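Lactamase_B domain-containing protein (Bacillus lehensis G1, PDB 7EV5) binds two zinc ions and is probably a dual-activity hydrolase resembling B3 metallo-beta-lactamases and glyoxalase II. Local coordinates at residues A55-I60 against N90-T96. Numbering follows the deposited sequence.
With ZN (zinc ion), chain C; ZN (zinc ion), chain B.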
loop_
_atom_site.group_PDB
_atom_site.type_symbol
_atom_site.label_atom_id
_atom_site.label_comp_id
_atom_site.label_asym_id
_atom_site.label_seq_id
_atom_site.Cartn_x
_atom_site.Cartn_y
_atom_site.Cartn_z
ATOM N N ALA A 55 -6.031 4.776 -1.165
ATOM C CA ALA A 55 -6.083 5.686 -2.301
ATOM C C ALA A 55 -5.757 7.126 -1.939
ATOM O O ALA A 55 -6.131 8.044 -2.677
ATOM C CB ALA A 55 -7.420 5.590 -3.035
ATOM N N HIS A 56 -5.046 7.348 -0.839
ATOM C CA HIS A 56 -4.507 8.684 -0.616
ATOM C C HIS A 56 -3.601 9.075 -1.777
ATOM O O HIS A 56 -2.927 8.234 -2.384
ATOM C CB HIS A 56 -3.711 8.739 0.689
ATOM C CG HIS A 56 -4.562 8.919 1.900
ATOM N ND1 HIS A 56 -4.177 8.476 3.144
ATOM C CD2 HIS A 56 -5.773 9.500 2.064
ATOM C CE1 HIS A 56 -5.108 8.780 4.028
ATOM N NE2 HIS A 56 -6.091 9.395 3.398
ATOM N N PHE A 57 -3.586 10.380 -2.068
ATOM C CA PHE A 57 -2.889 10.891 -3.252
ATOM C C PHE A 57 -1.429 10.439 -3.314
ATOM O O PHE A 57 -0.887 10.219 -4.405
ATOM C CB PHE A 57 -2.974 12.424 -3.287
ATOM C CG PHE A 57 -2.097 13.102 -2.260
ATOM C CD1 PHE A 57 -0.821 13.560 -2.593
ATOM C CD2 PHE A 57 -2.542 13.262 -0.955
ATOM C CE1 PHE A 57 -0.020 14.170 -1.641
ATOM C CE2 PHE A 57 -1.742 13.870 0.005
ATOM C CZ PHE A 57 -0.475 14.323 -0.338
ATOM N N ASP A 58 -0.757 10.340 -2.164
ATOM C CA ASP A 58 0.664 10.026 -2.152
ATOM C C ASP A 58 0.945 8.570 -2.481
ATOM O O ASP A 58 2.111 8.193 -2.627
ATOM C CB ASP A 58 1.299 10.438 -0.811
ATOM C CG ASP A 58 0.662 9.746 0.388
ATOM O OD1 ASP A 58 -0.571 9.888 0.568
ATOM O OD2 ASP A 58 1.420 9.094 1.149
ATOM N N HIS A 59 -0.096 7.753 -2.618
ATOM C CA HIS A 59 0.046 6.357 -3.001
ATOM C C HIS A 59 -0.410 6.068 -4.422
ATOM O O HIS A 59 -0.271 4.923 -4.872
ATOM C CB HIS A 59 -0.707 5.456 -2.003
ATOM C CG HIS A 59 -0.174 5.572 -0.609
ATOM N ND1 HIS A 59 0.525 4.565 0.024
ATOM C CD2 HIS A 59 -0.186 6.618 0.247
ATOM C CE1 HIS A 59 0.911 4.987 1.218
ATOM N NE2 HIS A 59 0.504 6.236 1.372
ATOM N N ILE A 60 -0.929 7.063 -5.153
ATOM C CA ILE A 60 -1.614 6.820 -6.420
ATOM C C ILE A 60 -1.124 7.693 -7.564
ATOM O O ILE A 60 -1.616 7.545 -8.687
ATOM C CB ILE A 60 -3.144 6.943 -6.299
ATOM C CG1 ILE A 60 -3.512 8.414 -6.058
ATOM C CG2 ILE A 60 -3.670 6.009 -5.211
ATOM C CD1 ILE A 60 -4.992 8.707 -6.173
ATOM N N ASN A 90 -9.245 12.360 -1.869
ATOM C CA ASN A 90 -8.016 11.601 -1.676
ATOM C C ASN A 90 -6.927 12.370 -0.945
ATOM O O ASN A 90 -5.822 11.848 -0.800
ATOM C CB ASN A 90 -7.499 10.996 -2.995
ATOM C CG ASN A 90 -7.067 12.043 -4.026
ATOM O OD1 ASN A 90 -6.579 13.123 -3.679
ATOM N ND2 ASN A 90 -7.232 11.706 -5.302
ATOM N N GLY A 91 -7.215 13.589 -0.487
ATOM C CA GLY A 91 -6.268 14.382 0.266
ATOM C C GLY A 91 -5.428 15.362 -0.541
ATOM O O GLY A 91 -4.792 16.234 0.059
ATOM N N SER A 92 -5.388 15.262 -1.870
ATOM C CA SER A 92 -4.434 16.092 -2.604
ATOM C C SER A 92 -4.788 17.568 -2.477
ATOM O O SER A 92 -3.926 18.395 -2.166
ATOM C CB SER A 92 -4.349 15.707 -4.084
ATOM O OG SER A 92 -5.628 15.543 -4.670
ATOM N N SER A 93 -6.042 17.926 -2.753
ATOM C CA SER A 93 -6.420 19.337 -2.704
ATOM C C SER A 93 -6.207 19.913 -1.313
ATOM O O SER A 93 -5.601 20.979 -1.154
ATOM C CB SER A 93 -7.879 19.507 -3.128
ATOM O OG SER A 93 -8.058 19.150 -4.483
ATOM N N ARG A 94 -6.676 19.205 -0.288
ATOM C CA ARG A 94 -6.630 19.759 1.061
ATOM C C ARG A 94 -5.207 19.823 1.606
ATOM O O ARG A 94 -4.842 20.794 2.282
ATOM C CB ARG A 94 -7.503 18.928 1.985
ATOM C CG ARG A 94 -8.979 19.249 1.951
ATOM C CD ARG A 94 -9.580 18.746 3.236
ATOM N NE ARG A 94 -11.030 18.679 3.229
ATOM C CZ ARG A 94 -11.763 19.046 4.271
ATOM N NH1 ARG A 94 -11.162 19.535 5.341
ATOM N NH2 ARG A 94 -13.076 18.949 4.231
ATOM N N LEU A 95 -4.392 18.796 1.354
ATOM C CA LEU A 95 -3.085 18.719 1.984
ATOM C C LEU A 95 -1.989 19.368 1.161
ATOM O O LEU A 95 -0.950 19.723 1.725
ATOM C CB LEU A 95 -2.714 17.264 2.293
ATOM C CG LEU A 95 -3.558 16.580 3.369
ATOM C CD1 LEU A 95 -3.138 15.123 3.530
ATOM C CD2 LEU A 95 -3.472 17.324 4.707
ATOM N N THR A 96 -2.185 19.525 -0.150
ATOM C CA THR A 96 -1.145 20.079 -1.013
ATOM C C THR A 96 -1.590 21.267 -1.853
ATOM O O THR A 96 -0.730 21.920 -2.464
ATOM C CB THR A 96 -0.554 19.007 -1.953
ATOM O OG1 THR A 96 -1.380 18.860 -3.118
ATOM C CG2 THR A 96 -0.390 17.659 -1.244
HETATM ZN ZN ZN C . 0.831 7.610 2.865
HETATM ZN ZN ZN B . -2.385 7.474 3.657
HETATM O O HOH W 1 -0.927 8.559 2.988
#
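F57 lays its ring against the short helix 92-96, touching S92, L95 and T96, and N90 meets the backbone on either side of H56. The CA of S92 sits over one face of the F57 ring, 4.2 Å from the centroid, in a CH-pi contact. CG2 of T96 reaches the far end of the ring, 3.5 Å from CZ. At the rim, near the ring plane, CD1 of L95 lies 4.0 Å from CE2. The chi1 of F57, 73°, sets CG between its own N and carbonyl carbon and turns the ring toward the helix.

F57 N donates to N90 O at 3.0 Å, with the donor tilted 24° out of the carbonyl plane. The same oxygen lies 3.4 Å from H56 CA, a CA-H...O contact. The N90 side chain reaches forward to S92. Its OD1 accepts from S92 N, which makes an Asx turn, and from S92 OG at 2.8 Å on a lone pair. ND2 is hydrogen-bonded to the backbone oxygens of W83 and I100 and also touches CD1 of I60. The bonds at OD1 and ND2 fix the rotation of the amide.

H56 binds one zinc through ND1 at 2.1 Å; H54, H131 and D150 bind the same ion. D58, H59, H191 and D150 bind the second zinc, and a water bridges the two metals. The N90 O bond to F57 N falls between ligands H56 and D58 and may steady this loop. Segment 55-60 carries all but the first histidine, H54, of the HxHxDH motif of the metallo-beta-lactamase fold.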